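Iron-regulated ABC transporter siderophore-binding protein SirA (Staphylococcus aureus subsp. aureus, PDB 3MWG) probably captures iron-loaded siderophores at the cell surface and delivers them to an ABC transporter for iron uptake. Local coordinates at residues A[28-33]-A[50-55]; A[126-131]-A[270-275]; A[197-202]-A[230-235]; A[207-212]-A[247-252]. All blocks are in the same frame, centred on the assembly; numbering follows the deposited sequence.

Contact 1: residues A[28-33]-A[50-55]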
# COMPACT_ATOMS: atom_id res chain seq x y z
N GLU A 28 -10.38 7.66 -9.91
CA GLU A 28 -10.85 6.29 -10.13
C GLU A 28 -9.95 5.29 -9.41
O GLU A 28 -8.71 5.43 -9.39
CB GLU A 28 -10.83 6.01 -11.64
CG GLU A 28 -11.42 4.68 -12.06
CD GLU A 28 -11.40 4.49 -13.57
OE1 GLU A 28 -12.49 4.34 -14.14
OE2 GLU A 28 -10.30 4.51 -14.20
N SER A 29 -10.58 4.26 -8.84
CA SER A 29 -9.86 3.13 -8.24
C SER A 29 -9.08 2.34 -9.29
O SER A 29 -9.45 2.33 -10.47
CB SER A 29 -10.85 2.22 -7.53
OG SER A 29 -11.84 1.73 -8.43
N TRP A 30 -7.99 1.70 -8.88
CA TRP A 30 -7.15 0.96 -9.83
C TRP A 30 -7.83 -0.28 -10.39
O TRP A 30 -7.54 -0.68 -11.52
CB TRP A 30 -5.84 0.54 -9.17
CG TRP A 30 -4.88 1.66 -8.97
CD1 TRP A 30 -4.50 2.20 -7.77
CD2 TRP A 30 -4.19 2.40 -9.98
NE1 TRP A 30 -3.60 3.23 -7.98
CE2 TRP A 30 -3.39 3.37 -9.33
CE3 TRP A 30 -4.14 2.32 -11.39
CZ2 TRP A 30 -2.54 4.26 -10.02
CZ3 TRP A 30 -3.31 3.21 -12.07
CH2 TRP A 30 -2.54 4.17 -11.39
N THR A 31 -8.69 -0.91 -9.55
CA THR A 31 -9.45 -2.12 -9.89
C THR A 31 -10.80 -1.95 -9.22
O THR A 31 -10.99 -0.99 -8.46
CB THR A 31 -8.77 -3.45 -9.39
OG1 THR A 31 -8.62 -3.43 -7.95
CG2 THR A 31 -7.43 -3.64 -10.03
N GLN A 32 -11.75 -2.85 -9.50
CA GLN A 32 -13.12 -2.72 -8.97
C GLN A 32 -13.70 -1.34 -9.35
O GLN A 32 -14.37 -0.68 -8.54
CB GLN A 32 -13.13 -2.92 -7.45
CG GLN A 32 -12.62 -4.29 -7.05
CD GLN A 32 -12.67 -4.55 -5.55
OE1 GLN A 32 -12.71 -3.63 -4.74
NE2 GLN A 32 -12.64 -5.83 -5.18
N LYS A 33 -13.42 -0.92 -10.57
CA LYS A 33 -13.68 0.44 -11.04
C LYS A 33 -15.18 0.71 -11.02
O LYS A 33 -15.94 -0.20 -11.28
CB LYS A 33 -13.13 0.61 -12.45
CG LYS A 33 -11.61 0.50 -12.50
CD LYS A 33 -11.10 0.82 -13.88
CE LYS A 33 -9.59 0.97 -13.86
NZ LYS A 33 -9.15 1.13 -15.27
N GLY A 50 -11.41 11.31 -12.99
CA GLY A 50 -10.45 10.76 -13.94
C GLY A 50 -9.49 9.79 -13.25
O GLY A 50 -9.69 9.41 -12.11
N GLN A 51 -8.46 9.40 -13.98
CA GLN A 51 -7.53 8.37 -13.55
C GLN A 51 -6.37 9.02 -12.82
O GLN A 51 -5.95 10.12 -13.15
CB GLN A 51 -7.05 7.61 -14.78
CG GLN A 51 -8.25 7.09 -15.61
CD GLN A 51 -7.91 5.96 -16.54
OE1 GLN A 51 -8.45 4.85 -16.42
NE2 GLN A 51 -7.02 6.22 -17.51
N GLU A 52 -5.84 8.31 -11.83
CA GLU A 52 -4.74 8.85 -11.02
C GLU A 52 -3.51 9.35 -11.81
O GLU A 52 -2.91 10.37 -11.41
CB GLU A 52 -4.37 7.84 -9.94
CG GLU A 52 -3.35 8.35 -8.96
CD GLU A 52 -3.14 7.41 -7.81
OE1 GLU A 52 -4.15 7.00 -7.22
OE2 GLU A 52 -1.99 7.07 -7.51
N PRO A 53 -3.11 8.67 -12.91
CA PRO A 53 -2.01 9.25 -13.71
C PRO A 53 -2.28 10.62 -14.37
O PRO A 53 -1.33 11.32 -14.71
CB PRO A 53 -1.78 8.20 -14.80
CG PRO A 53 -2.13 6.91 -14.13
CD PRO A 53 -3.38 7.27 -13.33
N ALA A 54 -3.54 10.98 -14.58
CA ALA A 54 -3.86 12.21 -15.30
C ALA A 54 -5.31 12.64 -14.98
O ALA A 54 -6.18 12.50 -15.83
CB ALA A 54 -3.66 12.01 -16.86
N PRO A 55 -5.56 13.15 -13.76
CA PRO A 55 -6.91 13.51 -13.40
C PRO A 55 -7.38 14.67 -14.29
O PRO A 55 -6.56 15.46 -14.75
CB PRO A 55 -6.78 13.97 -11.92
CG PRO A 55 -5.36 14.46 -11.83
CD PRO A 55 -4.61 13.46 -12.68
O HOH W 1 -6.87 5.63 -11.33
O HOH W 2 -1.75 4.72 -6.38
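Glu28 and Gly50 are joined by one nearly straight backbone bond, Glu28 N to Gly50 O at 2.9 Å (N-H...O 174°), where the loop 28-33 passes the end of strand 47-51. The CA atoms of Glu28 and Gln51 lie 5.2 Å apart, after which 50-55 folds back through a type I turn from Gln51 to Ala54. A water continues the link, donating to Glu28 O and accepting from Glu52 N.

Among the side chains, the indole of Trp30 reaches across to the turn. Its CH2 corner packs against the Pro53 ring, 3.8 Å from CD. Glu52, with CG anti to its own N (chi1 -174°) and the chain extended, comes at about a right angle to the indole, and its OE2 sits at the ring edge near the plane, 3.8 Å from Trp30 CZ2. A second water in the indole plane accepts from Trp30 NE1 and donates to Glu52 OE2, at 2.6 Å. Glu28 and Gln51 run side by side, and Lys33 NZ makes a long salt bridge to Glu28 OE2.

Since Arg74 pairs with Glu52 OE2 and Gln10 bonds OE1, this buried carboxylate is held at both oxygens, which would probably keep it ionised.

Contact 2: residues A[126-131]-A[270-275]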
# COMPACT_ATOMS: atom_id res chain seq x y z
N ALA A 126 2.09 -1.78 18.04
CA ALA A 126 2.76 -2.20 19.29
C ALA A 126 2.25 -3.56 19.77
O ALA A 126 3.06 -4.39 20.17
CB ALA A 126 2.62 -1.16 20.40
N ALA A 127 0.93 -3.77 19.73
CA ALA A 127 0.36 -5.06 20.14
C ALA A 127 0.86 -6.19 19.20
O ALA A 127 1.18 -7.30 19.65
CB ALA A 127 -1.19 -5.00 20.17
N PHE A 128 0.94 -5.90 17.91
CA PHE A 128 1.45 -6.91 16.97
C PHE A 128 2.91 -7.27 17.29
O PHE A 128 3.28 -8.43 17.25
CB PHE A 128 1.34 -6.46 15.50
CG PHE A 128 1.92 -7.46 14.54
CD1 PHE A 128 1.11 -8.46 13.98
CD2 PHE A 128 3.29 -7.43 14.21
CE1 PHE A 128 1.64 -9.41 13.06
CE2 PHE A 128 3.83 -8.40 13.32
CZ PHE A 128 2.98 -9.39 12.74
N GLN A 129 3.75 -6.28 17.55
CA GLN A 129 5.14 -6.58 17.88
C GLN A 129 5.24 -7.49 19.10
O GLN A 129 6.00 -8.45 19.11
CB GLN A 129 5.92 -5.29 18.10
CG GLN A 129 6.12 -4.51 16.81
CD GLN A 129 7.36 -3.65 16.82
OE1 GLN A 129 7.46 -2.70 16.04
NE2 GLN A 129 8.30 -3.97 17.69
N LYS A 130 4.45 -7.18 20.13
CA LYS A 130 4.40 -8.01 21.32
C LYS A 130 3.90 -9.42 20.99
O LYS A 130 4.54 -10.39 21.39
CB LYS A 130 3.52 -7.37 22.39
CG LYS A 130 4.17 -6.08 22.93
CD LYS A 130 3.22 -5.31 23.83
CE LYS A 130 3.54 -3.79 23.84
NZ LYS A 130 4.94 -3.55 24.28
N ASP A 131 2.80 -9.51 20.25
CA ASP A 131 2.26 -10.82 19.88
C ASP A 131 3.22 -11.64 19.01
O ASP A 131 3.35 -12.85 19.22
CB ASP A 131 0.88 -10.70 19.20
CG ASP A 131 -0.21 -10.25 20.15
OD1 ASP A 131 -0.15 -10.60 21.35
OD2 ASP A 131 -1.14 -9.53 19.69
N GLU A 270 -3.66 -13.67 10.89
CA GLU A 270 -4.21 -14.87 10.31
C GLU A 270 -3.20 -15.68 9.48
O GLU A 270 -3.08 -16.89 9.67
CB GLU A 270 -5.40 -14.47 9.45
CG GLU A 270 -5.92 -15.59 8.60
CD GLU A 270 -6.99 -15.11 7.66
OE1 GLU A 270 -8.04 -14.65 8.15
OE2 GLU A 270 -6.75 -15.17 6.43
N LYS A 271 -2.47 -15.04 8.57
CA LYS A 271 -1.52 -15.79 7.71
C LYS A 271 -0.38 -16.42 8.50
O LYS A 271 0.07 -17.51 8.19
CB LYS A 271 -0.95 -14.95 6.54
CG LYS A 271 -1.92 -14.74 5.36
CD LYS A 271 -2.23 -16.12 4.75
CE LYS A 271 -2.60 -16.06 3.29
NZ LYS A 271 -4.05 -16.06 3.07
N LEU A 272 0.09 -15.74 9.53
CA LEU A 272 1.20 -16.25 10.36
C LEU A 272 0.69 -17.07 11.56
O LEU A 272 1.49 -17.63 12.31
CB LEU A 272 2.05 -15.08 10.84
CG LEU A 272 2.79 -14.26 9.74
CD1 LEU A 272 3.55 -13.11 10.36
CD2 LEU A 272 3.74 -15.15 8.92
N ASN A 273 -0.63 -17.11 11.73
CA ASN A 273 -1.25 -17.83 12.83
C ASN A 273 -0.71 -17.35 14.18
O ASN A 273 -0.21 -18.13 15.01
CB ASN A 273 -1.12 -19.36 12.64
CG ASN A 273 -2.03 -20.17 13.58
OD1 ASN A 273 -3.16 -19.78 13.85
ND2 ASN A 273 -1.52 -21.27 14.10
N ILE A 274 -0.76 -16.03 14.37
CA ILE A 274 -0.26 -15.42 15.59
C ILE A 274 -1.44 -15.22 16.55
O ILE A 274 -2.45 -14.58 16.19
CB ILE A 274 0.44 -14.07 15.32
CG1 ILE A 274 1.76 -14.26 14.55
CG2 ILE A 274 0.68 -13.31 16.61
CD1 ILE A 274 2.31 -12.90 13.96
N GLU A 275 -1.33 -15.75 17.76
CA GLU A 275 -2.38 -15.48 18.75
C GLU A 275 -2.33 -14.00 19.15
O GLU A 275 -1.25 -13.48 19.41
CB GLU A 275 -2.20 -16.35 19.99
CG GLU A 275 -3.32 -16.12 21.03
CD GLU A 275 -2.95 -16.56 22.43
OE1 GLU A 275 -2.25 -17.58 22.58
OE2 GLU A 275 -3.37 -15.86 23.39
O HOH W 3 1.37 -14.17 20.22
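A bridging water makes the shortest polar bond here, donating to the backbone O of Asp131 at 2.6 Å; its second acceptor is Glu275 O, at 2.8 Å. The same Glu275 O lies 3.5 Å from Asp131 CG, a close approach of carbonyl and carboxylate carbon. The carboxylate itself is spoken for: Tyr269 OH bonds to OD2 and Gln277 N to OD1, so the buried acid ties helix 111-136 to the end of helix 258-271 and to the C-terminal tail.

Beside this polar patch, Ile274 packs with both branches. CG2 rests against Asp131 CB at 3.7 Å, while CG1, anti to the carbonyl carbon (chi1 -69°), sends CD1 to Phe128 CE1, also 3.7 Å away. The Phe128 and Ile274 side chains cross at about a right angle. Leu272 CD1 approaches the ring edge near its plane, 4.5 Å from Phe128 CZ.

Asn273, with positive phi (56°), ends helix 258-271 in a Schellman motif, turning the chain so that Ile274 and Glu275 meet the long helix. Tyr269 packs edge-to-face with Phe128, Ile265 and Leu268 also touch that ring, and Lys271 on the same helix reaches Leu247 of strand 243-248.

Contact 3: residues A[197-202]-A[230-235]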
# COMPACT_ATOMS: atom_id res chain seq x y z
N PRO A 197 17.73 -14.63 -5.25
CA PRO A 197 18.21 -14.50 -3.85
C PRO A 197 17.94 -13.11 -3.19
O PRO A 197 17.95 -13.01 -1.95
CB PRO A 197 19.74 -14.76 -3.96
CG PRO A 197 19.87 -15.71 -5.16
CD PRO A 197 18.75 -15.25 -6.13
N LEU A 198 17.71 -12.08 -4.01
CA LEU A 198 17.38 -10.75 -3.49
C LEU A 198 16.07 -10.78 -2.65
O LEU A 198 15.87 -9.96 -1.75
CB LEU A 198 17.27 -9.74 -4.65
CG LEU A 198 17.12 -8.26 -4.36
CD1 LEU A 198 18.22 -7.75 -3.39
CD2 LEU A 198 17.10 -7.45 -5.68
N MSE A 199 15.22 -11.76 -2.91
CA MSE A 199 13.98 -11.87 -2.13
C MSE A 199 14.10 -12.84 -0.96
O MSE A 199 13.13 -13.09 -0.26
CB MSE A 199 12.81 -12.22 -3.06
CG MSE A 199 12.84 -13.66 -3.57
SE MSE A 199 11.44 -14.06 -4.95
CE MSE A 199 11.83 -12.78 -6.31
N ASN A 200 15.30 -13.36 -0.70
CA ASN A 200 15.48 -14.23 0.47
C ASN A 200 14.96 -13.59 1.78
O ASN A 200 15.09 -12.39 2.03
CB ASN A 200 16.92 -14.76 0.61
CG ASN A 200 16.99 -16.02 1.47
OD1 ASN A 200 16.07 -16.84 1.46
ND2 ASN A 200 18.07 -16.15 2.27
N ALA A 201 14.34 -14.41 2.61
CA ALA A 201 13.70 -13.92 3.81
C ALA A 201 13.35 -15.13 4.66
O ALA A 201 13.40 -16.26 4.17
CB ALA A 201 12.44 -13.11 3.45
N ASP A 202 13.05 -14.90 5.94
CA ASP A 202 12.52 -15.96 6.77
C ASP A 202 11.06 -16.19 6.42
O ASP A 202 10.58 -17.30 6.55
CB ASP A 202 12.65 -15.64 8.25
CG ASP A 202 14.05 -15.33 8.63
OD1 ASP A 202 14.96 -16.09 8.21
OD2 ASP A 202 14.26 -14.29 9.29
N LYS A 230 15.09 -23.49 -9.27
CA LYS A 230 15.92 -23.99 -8.19
C LYS A 230 16.29 -22.88 -7.20
O LYS A 230 16.48 -23.15 -6.01
CB LYS A 230 17.16 -24.74 -8.71
CG LYS A 230 18.18 -23.89 -9.48
CD LYS A 230 19.40 -24.73 -9.89
CE LYS A 230 20.60 -23.86 -10.19
NZ LYS A 230 20.32 -22.89 -11.30
N GLU A 231 16.40 -21.63 -7.69
CA GLU A 231 16.70 -20.49 -6.82
C GLU A 231 15.55 -20.26 -5.85
O GLU A 231 15.78 -20.12 -4.65
CB GLU A 231 16.94 -19.23 -7.65
CG GLU A 231 18.15 -19.31 -8.58
CD GLU A 231 17.83 -19.96 -9.93
OE1 GLU A 231 16.70 -20.45 -10.16
OE2 GLU A 231 18.73 -19.99 -10.77
N TRP A 232 14.33 -20.25 -6.35
CA TRP A 232 13.15 -20.11 -5.48
C TRP A 232 13.14 -21.22 -4.43
O TRP A 232 12.91 -20.98 -3.25
CB TRP A 232 11.85 -20.15 -6.30
CG TRP A 232 10.58 -20.20 -5.47
CD1 TRP A 232 9.92 -21.32 -5.07
CD2 TRP A 232 9.82 -19.09 -4.97
NE1 TRP A 232 8.80 -20.98 -4.36
CE2 TRP A 232 8.72 -19.62 -4.27
CE3 TRP A 232 9.97 -17.70 -5.03
CZ2 TRP A 232 7.76 -18.81 -3.64
CZ3 TRP A 232 9.02 -16.89 -4.40
CH2 TRP A 232 7.93 -17.45 -3.72
N LYS A 233 13.46 -22.45 -4.88
CA LYS A 233 13.45 -23.60 -3.99
C LYS A 233 14.59 -23.53 -2.97
O LYS A 233 14.52 -24.18 -1.94
CB LYS A 233 13.47 -24.93 -4.79
CG LYS A 233 12.20 -25.17 -5.65
CD LYS A 233 12.23 -26.59 -6.26
CE LYS A 233 11.11 -26.83 -7.24
NZ LYS A 233 9.81 -26.31 -6.72
N ASN A 234 15.63 -22.73 -3.24
CA ASN A 234 16.72 -22.55 -2.24
C ASN A 234 16.50 -21.37 -1.25
O ASN A 234 17.31 -21.13 -0.32
CB ASN A 234 18.07 -22.41 -2.95
CG ASN A 234 19.25 -22.65 -2.03
OD1 ASN A 234 20.16 -21.84 -1.95
ND2 ASN A 234 19.22 -23.76 -1.29
N LEU A 235 15.41 -20.62 -1.45
CA LEU A 235 15.11 -19.51 -0.53
C LEU A 235 14.80 -20.10 0.85
O LEU A 235 14.17 -21.16 0.94
CB LEU A 235 13.96 -18.66 -1.05
CG LEU A 235 14.21 -17.90 -2.35
CD1 LEU A 235 12.91 -17.25 -2.84
CD2 LEU A 235 15.26 -16.83 -2.17
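The indole of Trp232 receives the selenium of Met199, a selenomethionine, at its edge and not over a face: SE lies 5.0 Å from the centroid of the six-membered ring and 81° off the ring normal. The nearest ring atom is Trp232 CZ3, at 3.8 Å from Met199 SE, with CE3 next to it. This is a Met-aromatic contact made at the rim, the two side chains crossing at about a right angle. Met199 CG is wedged between backbone N and carbonyl carbon (chi1 72°), and the bend at chi3 (58°) folds the methyl CE back towards CB.

Leu235 packs beside the indole on Met199. Its CD1 meets Met199 CG at 3.7 Å, and its CD2 lies against the backbone and side chain of Asn200, 3.7 Å from Asn200 CA. Here helix 230-234 ends and Leu235 takes the N-cap position before helix 236-239, so the contact lays the junction of two short helices of the second, five-stranded lobe against the 3-10 segment that leads into strand 203-208.

The carboxamide of Asn200 slides past Leu235 in the opposite direction. Asn200 OD1 stands 3.5 Å from Leu235 CA and accepts a hydrogen bond from Asp236 N, in the first turn of the next helix. Leu190 and Ile156, from strands 187-190 and 154-157, also touch Met199.

Contact 4: residues A[207-212]-A[247-252]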
# COMPACT_ATOMS: atom_id res chain seq x y z
N VAL A 207 1.88 -11.28 -3.02
CA VAL A 207 0.72 -10.46 -3.28
C VAL A 207 0.16 -10.86 -4.63
O VAL A 207 0.85 -10.84 -5.63
CB VAL A 207 1.06 -8.95 -3.27
CG1 VAL A 207 -0.20 -8.13 -3.65
CG2 VAL A 207 1.58 -8.53 -1.90
N LYS A 208 -1.12 -11.20 -4.63
CA LYS A 208 -1.80 -11.60 -5.84
C LYS A 208 -2.32 -10.45 -6.71
O LYS A 208 -3.06 -9.60 -6.26
CB LYS A 208 -2.95 -12.54 -5.46
CG LYS A 208 -2.78 -13.92 -6.05
CD LYS A 208 -3.16 -13.92 -7.53
CE LYS A 208 -4.62 -14.35 -7.74
NZ LYS A 208 -5.01 -14.16 -9.18
N SER A 209 -1.92 -10.44 -7.97
CA SER A 209 -2.46 -9.45 -8.92
C SER A 209 -3.93 -9.77 -9.24
O SER A 209 -4.31 -10.94 -9.29
CB SER A 209 -1.64 -9.41 -10.21
OG SER A 209 -0.46 -8.63 -10.06
N ASP A 210 -4.73 -8.73 -9.43
CA ASP A 210 -6.13 -8.83 -9.91
C ASP A 210 -6.34 -10.13 -10.72
O ASP A 210 -5.81 -10.27 -11.82
CB ASP A 210 -6.45 -7.58 -10.76
CG ASP A 210 -7.88 -7.56 -11.34
OD1 ASP A 210 -8.72 -8.44 -11.01
OD2 ASP A 210 -8.16 -6.65 -12.15
N PRO A 211 -7.08 -11.11 -10.15
CA PRO A 211 -7.36 -12.33 -10.91
C PRO A 211 -8.24 -12.08 -12.14
O PRO A 211 -8.25 -12.90 -13.05
CB PRO A 211 -8.09 -13.23 -9.90
CG PRO A 211 -8.58 -12.31 -8.83
CD PRO A 211 -7.59 -11.18 -8.77
N ASN A 212 -8.95 -10.95 -12.18
CA ASN A 212 -9.78 -10.59 -13.36
C ASN A 212 -9.02 -9.84 -14.45
O ASN A 212 -9.58 -9.56 -15.51
CB ASN A 212 -10.99 -9.75 -12.96
CG ASN A 212 -11.95 -10.46 -12.02
OD1 ASN A 212 -12.82 -9.82 -11.44
ND2 ASN A 212 -11.81 -11.79 -11.88
N LEU A 247 -2.36 -12.87 -1.07
CA LEU A 247 -2.67 -11.63 -0.38
C LEU A 247 -3.34 -10.67 -1.35
O LEU A 247 -2.89 -10.49 -2.49
CB LEU A 247 -1.43 -11.03 0.24
CG LEU A 247 -0.81 -12.00 1.27
CD1 LEU A 247 0.65 -11.68 1.48
CD2 LEU A 247 -1.60 -12.04 2.59
N ASP A 248 -4.42 -10.08 -0.87
CA ASP A 248 -5.21 -9.13 -1.63
C ASP A 248 -4.38 -7.89 -1.97
O ASP A 248 -3.94 -7.19 -1.07
CB ASP A 248 -6.42 -8.71 -0.77
CG ASP A 248 -7.52 -8.08 -1.60
OD1 ASP A 248 -7.23 -7.32 -2.55
OD2 ASP A 248 -8.70 -8.39 -1.31
N GLU A 249 -4.21 -7.59 -3.26
CA GLU A 249 -3.40 -6.43 -3.67
C GLU A 249 -4.04 -5.09 -3.30
O GLU A 249 -3.35 -4.08 -3.23
CB GLU A 249 -3.07 -6.45 -5.18
CG GLU A 249 -4.27 -6.18 -6.08
CD GLU A 249 -3.87 -6.00 -7.56
OE1 GLU A 249 -2.66 -5.77 -7.86
OE2 GLU A 249 -4.78 -6.06 -8.40
N ILE A 250 -5.35 -5.06 -3.09
CA ILE A 250 -6.00 -3.81 -2.68
C ILE A 250 -5.50 -3.40 -1.28
O ILE A 250 -5.09 -2.26 -1.07
CB ILE A 250 -7.54 -3.96 -2.71
CG1 ILE A 250 -8.02 -4.15 -4.15
CG2 ILE A 250 -8.22 -2.74 -2.11
CD1 ILE A 250 -9.52 -4.46 -4.28
N THR A 251 -5.52 -4.34 -0.35
CA THR A 251 -5.01 -4.13 1.02
C THR A 251 -3.49 -3.97 1.04
O THR A 251 -2.95 -3.12 1.77
CB THR A 251 -5.41 -5.36 1.91
OG1 THR A 251 -6.84 -5.46 1.96
CG2 THR A 251 -4.84 -5.24 3.36
N TRP A 252 -2.79 -4.76 0.24
CA TRP A 252 -1.32 -4.85 0.35
C TRP A 252 -0.59 -3.80 -0.50
O TRP A 252 0.61 -3.58 -0.33
CB TRP A 252 -0.88 -6.30 0.01
CG TRP A 252 -1.10 -7.18 1.19
CD1 TRP A 252 -2.29 -7.61 1.69
CD2 TRP A 252 -0.09 -7.66 2.09
NE1 TRP A 252 -2.09 -8.36 2.85
CE2 TRP A 252 -0.75 -8.40 3.11
CE3 TRP A 252 1.30 -7.55 2.13
CZ2 TRP A 252 -0.06 -9.00 4.17
CZ3 TRP A 252 2.00 -8.17 3.20
CH2 TRP A 252 1.30 -8.88 4.20
O HOH W 4 -5.38 -9.80 -5.23
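Val207 and Leu247 pair in parallel at the edge of the five-stranded sheet of the second lobe, where strand 203-208 runs beside strand 243-248 just before helix 249-254. One backbone bond of this pairing runs from Lys208 N to Leu247 O, 2.9 Å long, and Leu247 also bonds to Val206. A water extends the pairing, donating to Lys208 O and accepting from Glu249 N.

The apolar contacts belong to Val207, whose two methyls part ways. With CG1 anti to the backbone N (chi1 176°), that branch meets Glu249 CA at 3.6 Å, while CG2 reaches Trp252 CB at 3.8 Å. Leu247 CD1 sits over one face of the Trp252 indole near its rim, 3.8 Å above the plane, and Asp267 accepts from the indole NH.

Of the polar side chains, Asp248 caps the start of helix 249-254 through OD1, which takes the N-H of Ile250. In the loop after strand 203-208, Asp210 OD1 receives Asn212 N in an Asx turn. Glu249 stretches alongside Lys208 O, and a weak, long ion pair links its OE1 to Arg150. Its OE2 holds that loop, accepting Asp210 N at 2.9 Å from above the carboxylate plane, 73° out of it.

From the N terminus, contact 1 closes a short loop in the first lobe, tying the segment after strand 25-26 to the end of strand 47-51 before any other contact opens. The chain then enters helix 111-136, where contact 2 opens; it closes only near the C terminus, at 270-275, and both contact 3 and contact 4 nest inside its long loop. Those two cross, their segments alternating along the chain of the second lobe. Contact 4 touches contact 1 through Thr31 and Gln32 against Asp210, Glu249 and Ile250, bringing the two lobes together. It also meets contact 2, where Lys271 packs on Leu247. Contacts 1 and 3 stay apart, their nearest atoms about 22 Å from each other.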